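Local coordinates for tyrosine specific protein phosphatase, putative (Trypanosoma brucei, PDB 3M4U) that dephosphorylates the nucleolar protein NOPP44/46 as a protein tyrosine phosphatase and acts as a switch in the life cycle of the parasite, at residues 23-26 with 27-31; 107-110 with 111-115; 124-128 with 129-133; 179-182 with 183-186; 260-263 with 264-268. All blocks are in the same frame, centred on the assembly; numbering follows the deposited sequence.

Contact 1: residues 23-26 with 27-31; sequences REFV and QLQRQ
Gln29 lays its side chain against the ring of Phe25, one turn earlier on helix 14-31. The main touch is a CH-pi contact: Gln29 CG stands 4.0 Å from the centroid of the Phe25 ring, over a face but shifted toward the rim. A bend at the second torsion of Gln29 (chi2 -60°) brings the amide past the same side, where Gln29 NE2 lies 3.6 Å from Phe25 CZ and the amide and ring planes are 31° apart. Lys267 NZ, bonded to Gln29 OE1, holds the far end of this amide.

A second pair is more exposed. Val26 and Arg30 run side by side in the same direction, and Val26 CG1 comes over one face of the Arg30 guanidinium, 3.7 Å from Arg30 NH2. The turn at chi3 of Arg30 (44°) swings the flat group back over the valine.

Apolar packing between the segments is looser, with Leu28 CD1 4.5 Å from Phe25 CD1; both residues pack on Tyr280.

The N-H groups of Gln27 to Arg30 each bond the carbonyl four residues back, as in any alpha helix. The shortest joins Gln29 N to Phe25 O at 2.7 Å, and Leu28 N reaches Glu24 O at 2.9 Å. With Phe25 and Leu28 buried and Val26, Gln27 and Arg30 exposed, this is an amphipathic helix, packed against helices 258-269 and 277-290 of the phosphatase fold.

Contact 2: residues 107-110 with 111-115; sequences LETL and SEKKV
Leu110 and Val115 meet in a helix C-cap, at the point where helix 103-112 ends and the chain turns toward strand 117-120. The cap is a Schellman motif. Val115 N donates to Leu110 O, five residues back, at 3.0 Å, and inside this wider loop Lys114 N donates to Ser111 O at 3.1 Å. Lys114 makes the reversal possible with its positive phi of 49°. The motif's apolar partner contact is present too: Leu110 CD2 lies 4.3 Å from Val115 CB, so the residue that leaves the helix folds back on its last turn.

Ordinary helical bonds lead up to the cap. Glu112 N reaches Glu108 O, and Lys113 N reaches Thr109 O, both at 2.7 Å and both close to straight.

On the side facing strand 61-62, Thr109 CG2 touches Lys113 CG at 3.9 Å. Thr109 has this methyl anti to its own N and OG1 on the other branch (chi1 -69°), which leaves the hydroxyl bonded to Asp105 O and the methyl next to the lysine. Glu108 and Glu112 share another side, where Glu108 OE2 lies 5.9 Å from Glu112 OE1; the salt bridge from Glu108 to Arg75 probably eases any repulsion.

Beyond the two segments, Leu110 packs on Ile179, and Ser223 OG and His187 NE2 bond the carbonyls of Lys114 and Val115. The whole is a Schellman C-cap with its accompanying apolar contact between the last turn and the departing chain, joining a helix to a strand of the central sheet.

Contact 3: residues 124-128 with 129-133; sequences LREGG and VLKAE
Arg125 spreads its guanidinium across the backbone of Leu130, whose CA stands 4.2 Å above the plane and over its centre. The two residues form a non-hydrogen-bonded pair of a short beta hairpin, strands 125-126 and 129-130, closed by a type II' turn from Glu126 to Val129. Gly127 takes the positive phi (56°) that such a turn needs at its first inner position. Next to the turn, Glu126 and Val129 are a hydrogen-bonded pair: Glu126 N to Val129 O and Val129 N to Glu126 O both measure 3.1 Å.

The guanidinium also holds the turn from the side. Arg125 NH2 donates to Gly128 O at 2.6 Å, with the acceptor nearly in the guanidinium plane. A bend at chi3 of Arg125 (58°) brings the group round to it.

On the other face of the hairpin Glu126 and Lys131 cross, Glu126 CD lying 4.1 Å from Lys131 CE. Their charged ends stay apart and turn to outside partners: Lys131 NZ makes a salt bridge with Asp199, while Glu126 OE1 takes Arg235 and the backbone N of Asp199. By sequence Asp199 belongs to the WPD loop and Arg235 to the signature phosphate-binding loop of the family, so the hairpin is consistent with the E-loop of classical tyrosine phosphatases and probably helps to place both around the active site.

At the hairpin's open end Leu124 CD2 packs on Ala132 CB at 4.0 Å. Beside it Leu124 O accepts two bonds from the same face of its plane, from Lys131 N at 2.8 Å and Ala132 N at 2.9 Å.

Contact 4: residues 179-182 with 183-186; sequences IHVP and GKPM
A type II beta turn from Val181 to Lys184 begins the connection between the antiparallel strands 172-180 and 187-194, and Val181 and Lys184 face each other across it. Lys184 N closes the turn on Val181 O at 2.9 Å. Pro182 fills the first inner position, and Gly183, with its positive phi of 95°, takes the second, which a type II turn commonly gives to glycine. The two flanking side chains lie alongside one another, Val181 CG1 touching Lys184 CG at 3.8 Å.

Further down, His180 and Met186 also run side by side. Met186 CG comes within 3.3 Å of His180 CD2, and the methyl Met186 CE sits at the ring edge, in plane, 3.4 Å from His180 NE2. With CG on the side of the backbone N (chi1 of Met186 -74°) and the chain extended beyond it, the thioether follows the imidazole. The sulfur stands oblique to the ring; CG and CE come closer than Met186 SD, which is 3.8 Å from His180 NE2.

Between the turn and this pair a water bridges the backbones. It donates to Ile179 O and to Pro185 O, the latter at 2.9 Å, and accepts from Val181 N at 3.0 Å.

The loop lies at the surface, but its base is built in: Ile179 packs on Leu110 and Ser111 of helix 103-112, while the backbone of His180 bonds Lys155 of strand 154-158.

Contact 5: residues 260-263 with 264-268; sequences YSIV and AAMKQ
Val263 stands at the apolar centre of this helical turn, with Met266 on one side and the aliphatic part of Lys267 on another. These are neighbours along helix 258-269, one of the helices of the phosphatase domain. Met266 is bent at its last torsion (chi3 -49°), which curls its methyl back toward the preceding turn: Met266 CE lies 4.2 Å from Val263 CG2 and 4.3 Å from Ile262 CG2. Val263 in turn packs on Leu28 of helix 14-31 and Ile283 of helix 277-290, whereas Ile262 and Met266 meet helix 234-250 through Ala244, Ala245 and Ile240. The helix is thus wedged between its neighbours.

Toward the start of the segment Tyr260 CE2 lies 4.2 Å from Ala264 CB, the methyl meeting the ring obliquely. Leu28 packs on both Tyr260 and Ala264.

The backbone follows regular i to i+4 bonding. Ala265 N to Ser261 O is the shortest at 2.7 Å, and Ala264 N to Tyr260 O measures 2.9 Å.

At the polar edge Lys267 runs alongside Val263, with Lys267 CE 4.0 Å from Val263 CG1. A turn in the final torsion of Lys267 (chi4 -62°) then sends NZ to three oxygens, Gln29 OE1 and the backbone O atoms of Met273 and Val274, which satisfy the buried ammonium group.

Contacts 1 and 5 lie on neighbouring helices 14-31 and 258-269, their centres about 10 Å apart, joined by Leu28 against Tyr260 and by the Gln29 to Lys267 bond. Contacts 2 and 4 form a second pair, also about 10 Å between centres, where Ile179 and Val181 rest on helix 103-112; they lie across the chain's centre from contact 1. Contact 3 touches none of the others. Contacts 1 and 5 are partly buried helical turns, contact 1 with an exposed guanidinium pair; contact 2, also partly buried, is the Schellman cap. Contacts 3 and 4 are surface turns: contact 4 relies on a bridging water, contact 3 on charges paired with what are probably the active-site loops.

Contact 1: residues 23-26 with 27-31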
# COMPACT_ATOMS: atom_id res chain seq x y z
N ARG A 23 -4.19 -2.47 -23.62
CA ARG A 23 -5.36 -1.64 -23.92
C ARG A 23 -6.32 -1.56 -22.74
O ARG A 23 -7.04 -0.57 -22.59
CB ARG A 23 -6.05 -2.02 -25.24
CG ARG A 23 -6.77 -3.35 -25.26
CD ARG A 23 -7.32 -3.66 -26.66
NE ARG A 23 -7.64 -5.08 -26.79
CZ ARG A 23 -6.79 -5.98 -27.24
NH1 ARG A 23 -5.57 -5.60 -27.61
NH2 ARG A 23 -7.14 -7.26 -27.31
N GLU A 24 -6.33 -2.58 -21.89
CA GLU A 24 -7.08 -2.49 -20.65
C GLU A 24 -6.53 -1.36 -19.79
O GLU A 24 -7.30 -0.56 -19.23
CB GLU A 24 -7.02 -3.80 -19.86
CG GLU A 24 -7.97 -4.89 -20.35
CD GLU A 24 -8.07 -6.04 -19.37
OE1 GLU A 24 -7.13 -6.19 -18.56
OE2 GLU A 24 -9.08 -6.79 -19.42
N PHE A 25 -5.21 -1.28 -19.68
CA PHE A 25 -4.58 -0.31 -18.80
C PHE A 25 -4.78 1.12 -19.29
O PHE A 25 -5.12 2.01 -18.50
CB PHE A 25 -3.10 -0.62 -18.58
CG PHE A 25 -2.50 0.13 -17.43
CD1 PHE A 25 -2.96 -0.10 -16.14
CD2 PHE A 25 -1.49 1.06 -17.64
CE1 PHE A 25 -2.41 0.60 -15.06
CE2 PHE A 25 -0.94 1.77 -16.56
CZ PHE A 25 -1.40 1.54 -15.27
N VAL A 26 -4.58 1.34 -20.59
CA VAL A 26 -4.88 2.63 -21.20
C VAL A 26 -6.29 3.09 -20.82
O VAL A 26 -6.50 4.25 -20.42
CB VAL A 26 -4.76 2.56 -22.75
CG1 VAL A 26 -5.28 3.84 -23.40
CG2 VAL A 26 -3.32 2.27 -23.17
N GLN A 27 -7.26 2.19 -20.93
CA GLN A 27 -8.63 2.52 -20.56
C GLN A 27 -8.73 2.87 -19.07
O GLN A 27 -9.39 3.85 -18.69
CB GLN A 27 -9.59 1.37 -20.91
CG GLN A 27 -11.04 1.59 -20.48
CD GLN A 27 -12.02 0.54 -21.04
OE1 GLN A 27 -12.83 -0.02 -20.31
NE2 GLN A 27 -11.94 0.28 -22.35
N LEU A 28 -8.08 2.06 -18.23
CA LEU A 28 -8.08 2.30 -16.79
C LEU A 28 -7.43 3.65 -16.45
O LEU A 28 -7.86 4.34 -15.52
CB LEU A 28 -7.40 1.14 -16.04
CG LEU A 28 -8.15 -0.19 -15.92
CD1 LEU A 28 -7.22 -1.32 -15.52
CD2 LEU A 28 -9.31 -0.09 -14.96
N GLN A 29 -6.41 4.04 -17.22
CA GLN A 29 -5.72 5.29 -16.93
C GLN A 29 -6.60 6.52 -17.19
O GLN A 29 -6.57 7.51 -16.43
CB GLN A 29 -4.40 5.38 -17.68
CG GLN A 29 -3.30 4.47 -17.12
CD GLN A 29 -2.93 4.78 -15.65
OE1 GLN A 29 -3.79 4.72 -14.75
NE2 GLN A 29 -1.66 5.08 -15.40
N ARG A 30 -7.40 6.47 -18.25
CA ARG A 30 -8.26 7.60 -18.59
C ARG A 30 -9.59 7.53 -17.85
O ARG A 30 -10.39 8.46 -17.91
CB ARG A 30 -8.47 7.72 -20.10
CG ARG A 30 -9.13 6.50 -20.76
CD ARG A 30 -8.85 6.48 -22.25
NE ARG A 30 -7.45 6.81 -22.51
CZ ARG A 30 -6.96 7.24 -23.67
NH1 ARG A 30 -7.77 7.40 -24.71
NH2 ARG A 30 -5.67 7.51 -23.79
N GLN A 31 -9.80 6.44 -17.13
CA GLN A 31 -11.03 6.28 -16.37
C GLN A 31 -11.30 7.49 -15.50
O GLN A 31 -12.42 8.03 -15.48
CB GLN A 31 -10.98 5.03 -15.50
CG GLN A 31 -11.82 5.17 -14.24
CD GLN A 31 -11.86 3.90 -13.43
OE1 GLN A 31 -11.76 2.80 -13.98
NE2 GLN A 31 -12.00 4.04 -12.11

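Contact 2: residues 107-110 with 111-115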
# COMPACT_ATOMS: atom_id res chain seq x y z
N LEU A 107 1.72 8.43 12.96
CA LEU A 107 1.78 7.66 14.19
C LEU A 107 0.50 7.80 15.00
O LEU A 107 0.02 6.81 15.56
CB LEU A 107 2.96 8.10 15.03
CG LEU A 107 4.31 7.98 14.34
CD1 LEU A 107 5.39 8.46 15.30
CD2 LEU A 107 4.55 6.54 13.86
N GLU A 108 -0.04 9.01 15.09
CA GLU A 108 -1.21 9.25 15.93
C GLU A 108 -2.37 8.43 15.41
O GLU A 108 -3.16 7.86 16.17
CB GLU A 108 -1.61 10.73 15.95
CG GLU A 108 -3.09 10.93 16.28
CD GLU A 108 -3.47 12.38 16.58
OE1 GLU A 108 -2.66 13.29 16.28
OE2 GLU A 108 -4.59 12.60 17.11
N THR A 109 -2.47 8.38 14.09
CA THR A 109 -3.56 7.68 13.46
C THR A 109 -3.46 6.19 13.75
O THR A 109 -4.44 5.55 14.16
CB THR A 109 -3.59 7.98 11.95
OG1 THR A 109 -3.98 9.35 11.77
CG2 THR A 109 -4.58 7.09 11.25
N LEU A 110 -2.27 5.63 13.57
CA LEU A 110 -2.07 4.23 13.89
C LEU A 110 -2.57 3.92 15.32
O LEU A 110 -3.20 2.89 15.56
CB LEU A 110 -0.60 3.83 13.72
CG LEU A 110 0.12 4.13 12.41
CD1 LEU A 110 1.53 3.55 12.44
CD2 LEU A 110 -0.65 3.57 11.21
N SER A 111 -2.32 4.83 16.26
CA SER A 111 -2.76 4.63 17.64
C SER A 111 -4.25 4.86 17.79
O SER A 111 -4.99 4.00 18.28
CB SER A 111 -1.99 5.54 18.61
OG SER A 111 -2.45 5.38 19.94
N GLU A 112 -4.69 6.03 17.34
CA GLU A 112 -6.10 6.40 17.38
C GLU A 112 -7.01 5.32 16.75
O GLU A 112 -7.99 4.90 17.36
CB GLU A 112 -6.30 7.77 16.71
CG GLU A 112 -7.68 8.01 16.09
CD GLU A 112 -8.75 8.45 17.09
OE1 GLU A 112 -9.55 9.34 16.73
OE2 GLU A 112 -8.79 7.91 18.22
N LYS A 113 -6.67 4.87 15.54
CA LYS A 113 -7.48 3.87 14.84
C LYS A 113 -7.12 2.42 15.18
O LYS A 113 -7.71 1.48 14.66
CB LYS A 113 -7.39 4.08 13.32
CG LYS A 113 -7.79 5.47 12.88
CD LYS A 113 -9.28 5.70 13.09
CE LYS A 113 -9.69 7.08 12.58
NZ LYS A 113 -11.08 7.44 13.00
N LYS A 114 -6.15 2.24 16.07
CA LYS A 114 -5.74 0.91 16.50
C LYS A 114 -5.50 0.02 15.30
O LYS A 114 -6.11 -1.03 15.14
CB LYS A 114 -6.77 0.30 17.45
CG LYS A 114 -6.94 1.10 18.72
CD LYS A 114 -8.06 0.56 19.58
CE LYS A 114 -8.47 1.58 20.65
NZ LYS A 114 -9.03 2.85 20.06
N VAL A 115 -4.60 0.47 14.45
CA VAL A 115 -4.16 -0.29 13.29
C VAL A 115 -3.14 -1.33 13.76
O VAL A 115 -2.15 -0.98 14.41
CB VAL A 115 -3.58 0.65 12.22
CG1 VAL A 115 -2.90 -0.13 11.12
CG2 VAL A 115 -4.68 1.55 11.65

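Contact 3: residues 124-128 with 129-133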
# COMPACT_ATOMS: atom_id res chain seq x y z
N LEU A 124 13.75 3.69 2.32
CA LEU A 124 13.86 5.10 2.68
C LEU A 124 14.40 5.92 1.50
O LEU A 124 13.89 7.01 1.23
CB LEU A 124 14.75 5.27 3.91
CG LEU A 124 14.18 4.67 5.20
CD1 LEU A 124 15.18 4.82 6.33
CD2 LEU A 124 12.82 5.31 5.58
N ARG A 125 15.41 5.38 0.81
CA ARG A 125 15.95 5.94 -0.43
C ARG A 125 16.39 4.83 -1.41
O ARG A 125 17.03 3.85 -1.00
CB ARG A 125 17.18 6.81 -0.17
CG ARG A 125 17.27 7.42 1.20
CD ARG A 125 18.57 8.25 1.36
NE ARG A 125 18.69 9.33 0.38
CZ ARG A 125 18.44 10.62 0.62
NH1 ARG A 125 18.08 11.02 1.83
NH2 ARG A 125 18.58 11.51 -0.35
N GLU A 126 16.06 5.01 -2.69
CA GLU A 126 16.53 4.13 -3.76
C GLU A 126 17.61 4.84 -4.52
O GLU A 126 17.39 5.92 -5.09
CB GLU A 126 15.43 3.82 -4.75
CG GLU A 126 14.25 3.12 -4.17
CD GLU A 126 13.22 2.79 -5.23
OE1 GLU A 126 12.04 2.62 -4.85
OE2 GLU A 126 13.59 2.72 -6.42
N GLY A 127 18.79 4.22 -4.56
CA GLY A 127 19.98 5.00 -4.76
C GLY A 127 19.94 6.01 -3.61
O GLY A 127 19.80 5.65 -2.42
N GLY A 128 20.01 7.29 -3.96
CA GLY A 128 19.99 8.34 -2.96
C GLY A 128 18.79 9.23 -3.18
O GLY A 128 18.74 10.34 -2.65
N VAL A 129 17.84 8.74 -3.98
CA VAL A 129 16.56 9.41 -4.13
C VAL A 129 15.72 9.20 -2.89
O VAL A 129 15.44 8.06 -2.49
CB VAL A 129 15.81 8.89 -5.36
CG1 VAL A 129 14.60 9.78 -5.69
CG2 VAL A 129 16.76 8.81 -6.54
N LEU A 130 15.32 10.31 -2.26
CA LEU A 130 14.53 10.27 -1.03
C LEU A 130 13.12 9.75 -1.34
O LEU A 130 12.46 10.23 -2.25
CB LEU A 130 14.43 11.67 -0.41
CG LEU A 130 13.57 11.77 0.84
CD1 LEU A 130 14.11 10.82 1.93
CD2 LEU A 130 13.45 13.22 1.36
N LYS A 131 12.68 8.75 -0.59
CA LYS A 131 11.41 8.10 -0.86
C LYS A 131 10.53 8.11 0.38
O LYS A 131 9.30 8.27 0.28
CB LYS A 131 11.65 6.66 -1.33
CG LYS A 131 12.41 6.54 -2.64
CD LYS A 131 11.51 6.91 -3.82
CE LYS A 131 12.24 6.81 -5.14
NZ LYS A 131 11.40 7.21 -6.33
N ALA A 132 11.14 7.97 1.55
CA ALA A 132 10.38 7.82 2.79
C ALA A 132 11.17 8.30 3.99
O ALA A 132 12.37 8.55 3.92
CB ALA A 132 9.93 6.37 2.99
N GLU A 133 10.46 8.44 5.10
CA GLU A 133 11.05 8.96 6.32
C GLU A 133 10.95 7.88 7.38
O GLU A 133 9.86 7.38 7.66
CB GLU A 133 10.31 10.23 6.77
CG GLU A 133 10.87 10.90 8.02
CD GLU A 133 12.23 11.58 7.79
OE1 GLU A 133 12.59 11.89 6.63
OE2 GLU A 133 12.94 11.82 8.79

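Contact 4: residues 179-182 with 183-186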
# COMPACT_ATOMS: atom_id res chain seq x y z
N ILE A 179 3.66 2.63 19.94
CA ILE A 179 3.40 4.06 19.78
C ILE A 179 2.80 4.62 21.05
O ILE A 179 1.78 4.11 21.54
CB ILE A 179 2.38 4.34 18.65
CG1 ILE A 179 2.82 3.74 17.31
CG2 ILE A 179 2.14 5.84 18.48
CD1 ILE A 179 1.70 3.81 16.24
N HIS A 180 3.41 5.67 21.59
CA HIS A 180 2.92 6.29 22.82
C HIS A 180 2.41 7.71 22.59
O HIS A 180 3.20 8.64 22.51
CB HIS A 180 4.01 6.32 23.89
CG HIS A 180 4.68 5.00 24.12
ND1 HIS A 180 5.68 4.52 23.30
CD2 HIS A 180 4.51 4.07 25.09
CE1 HIS A 180 6.10 3.35 23.76
NE2 HIS A 180 5.41 3.05 24.84
N VAL A 181 1.09 7.85 22.48
CA VAL A 181 0.47 9.16 22.27
C VAL A 181 0.10 9.74 23.62
O VAL A 181 -0.61 9.10 24.40
CB VAL A 181 -0.82 9.01 21.44
CG1 VAL A 181 -1.52 10.36 21.27
CG2 VAL A 181 -0.52 8.38 20.09
N PRO A 182 0.57 10.96 23.90
CA PRO A 182 0.33 11.57 25.22
C PRO A 182 -1.15 11.61 25.56
O PRO A 182 -1.95 12.14 24.77
CB PRO A 182 0.88 13.00 25.05
CG PRO A 182 1.90 12.88 23.96
CD PRO A 182 1.37 11.83 23.02
N GLY A 183 -1.51 11.05 26.71
CA GLY A 183 -2.88 11.05 27.18
C GLY A 183 -3.62 9.78 26.80
O GLY A 183 -4.81 9.63 27.09
N LYS A 184 -2.92 8.87 26.15
CA LYS A 184 -3.54 7.67 25.61
C LYS A 184 -2.71 6.45 25.97
O LYS A 184 -1.51 6.56 26.23
CB LYS A 184 -3.64 7.79 24.08
CG LYS A 184 -4.30 9.07 23.60
CD LYS A 184 -5.81 9.02 23.80
CE LYS A 184 -6.48 10.32 23.37
NZ LYS A 184 -7.95 10.15 23.18
N PRO A 185 -3.34 5.28 25.98
CA PRO A 185 -2.65 4.00 26.20
C PRO A 185 -1.67 3.66 25.06
O PRO A 185 -1.89 4.05 23.91
CB PRO A 185 -3.79 2.98 26.20
CG PRO A 185 -5.02 3.77 26.46
CD PRO A 185 -4.80 5.10 25.83
N MET A 186 -0.61 2.93 25.41
CA MET A 186 0.30 2.35 24.43
C MET A 186 -0.51 1.66 23.35
O MET A 186 -1.58 1.10 23.63
CB MET A 186 1.18 1.28 25.07
CG MET A 186 2.28 1.78 25.97
SD MET A 186 3.27 0.37 26.55
CE MET A 186 4.51 1.23 27.53
O HOH W 1 -0.37 5.34 21.85

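Contact 5: residues 260-263 with 264-268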
# COMPACT_ATOMS: atom_id res chain seq x y z
N TYR A 260 -9.74 -6.38 -13.91
CA TYR A 260 -10.05 -5.07 -14.43
C TYR A 260 -10.88 -4.23 -13.45
O TYR A 260 -10.61 -3.03 -13.25
CB TYR A 260 -10.81 -5.17 -15.74
CG TYR A 260 -11.03 -3.81 -16.33
CD1 TYR A 260 -10.16 -3.28 -17.26
CD2 TYR A 260 -12.09 -3.01 -15.88
CE1 TYR A 260 -10.34 -2.02 -17.78
CE2 TYR A 260 -12.28 -1.75 -16.39
CZ TYR A 260 -11.41 -1.26 -17.34
OH TYR A 260 -11.60 0.01 -17.84
N SER A 261 -11.90 -4.84 -12.88
CA SER A 261 -12.83 -4.12 -12.02
C SER A 261 -12.18 -3.76 -10.70
O SER A 261 -12.37 -2.66 -10.17
CB SER A 261 -14.09 -4.94 -11.77
OG SER A 261 -14.78 -5.13 -12.99
N ILE A 262 -11.41 -4.72 -10.16
CA ILE A 262 -10.71 -4.50 -8.91
C ILE A 262 -9.84 -3.27 -9.05
O ILE A 262 -9.82 -2.41 -8.17
CB ILE A 262 -9.84 -5.70 -8.55
CG1 ILE A 262 -10.71 -6.84 -8.04
CG2 ILE A 262 -8.81 -5.31 -7.49
CD1 ILE A 262 -9.96 -8.13 -7.87
N VAL A 263 -9.14 -3.16 -10.17
CA VAL A 263 -8.27 -2.02 -10.35
C VAL A 263 -9.09 -0.74 -10.57
O VAL A 263 -8.75 0.31 -10.02
CB VAL A 263 -7.25 -2.24 -11.48
CG1 VAL A 263 -6.50 -0.95 -11.74
CG2 VAL A 263 -6.28 -3.34 -11.11
N ALA A 264 -10.17 -0.85 -11.35
CA ALA A 264 -11.07 0.28 -11.60
C ALA A 264 -11.66 0.82 -10.30
O ALA A 264 -11.76 2.03 -10.11
CB ALA A 264 -12.20 -0.14 -12.54
N ALA A 265 -12.06 -0.08 -9.41
CA ALA A 265 -12.63 0.31 -8.14
C ALA A 265 -11.56 0.98 -7.29
O ALA A 265 -11.85 1.96 -6.60
CB ALA A 265 -13.19 -0.90 -7.42
N MET A 266 -10.33 0.47 -7.35
CA MET A 266 -9.23 1.09 -6.61
C MET A 266 -8.94 2.51 -7.10
O MET A 266 -8.79 3.43 -6.29
CB MET A 266 -7.96 0.23 -6.63
CG MET A 266 -7.97 -0.91 -5.61
SD MET A 266 -6.38 -1.76 -5.45
CE MET A 266 -5.96 -2.06 -7.17
N LYS A 267 -8.86 2.67 -8.41
CA LYS A 267 -8.56 3.98 -8.99
C LYS A 267 -9.66 5.00 -8.64
O LYS A 267 -9.39 6.20 -8.52
CB LYS A 267 -8.38 3.87 -10.49
CG LYS A 267 -7.08 3.19 -10.88
CD LYS A 267 -6.92 3.11 -12.38
CE LYS A 267 -5.48 2.79 -12.76
NZ LYS A 267 -4.54 3.84 -12.32
N GLN A 268 -10.88 4.51 -8.46
CA GLN A 268 -12.01 5.35 -8.09
C GLN A 268 -11.88 5.85 -6.64
O GLN A 268 -12.34 6.94 -6.31
CB GLN A 268 -13.31 4.56 -8.26
CG GLN A 268 -14.56 5.42 -8.36
CD GLN A 268 -15.23 5.65 -7.02
OE1 GLN A 268 -15.08 4.85 -6.09
NE2 GLN A 268 -15.98 6.75 -6.91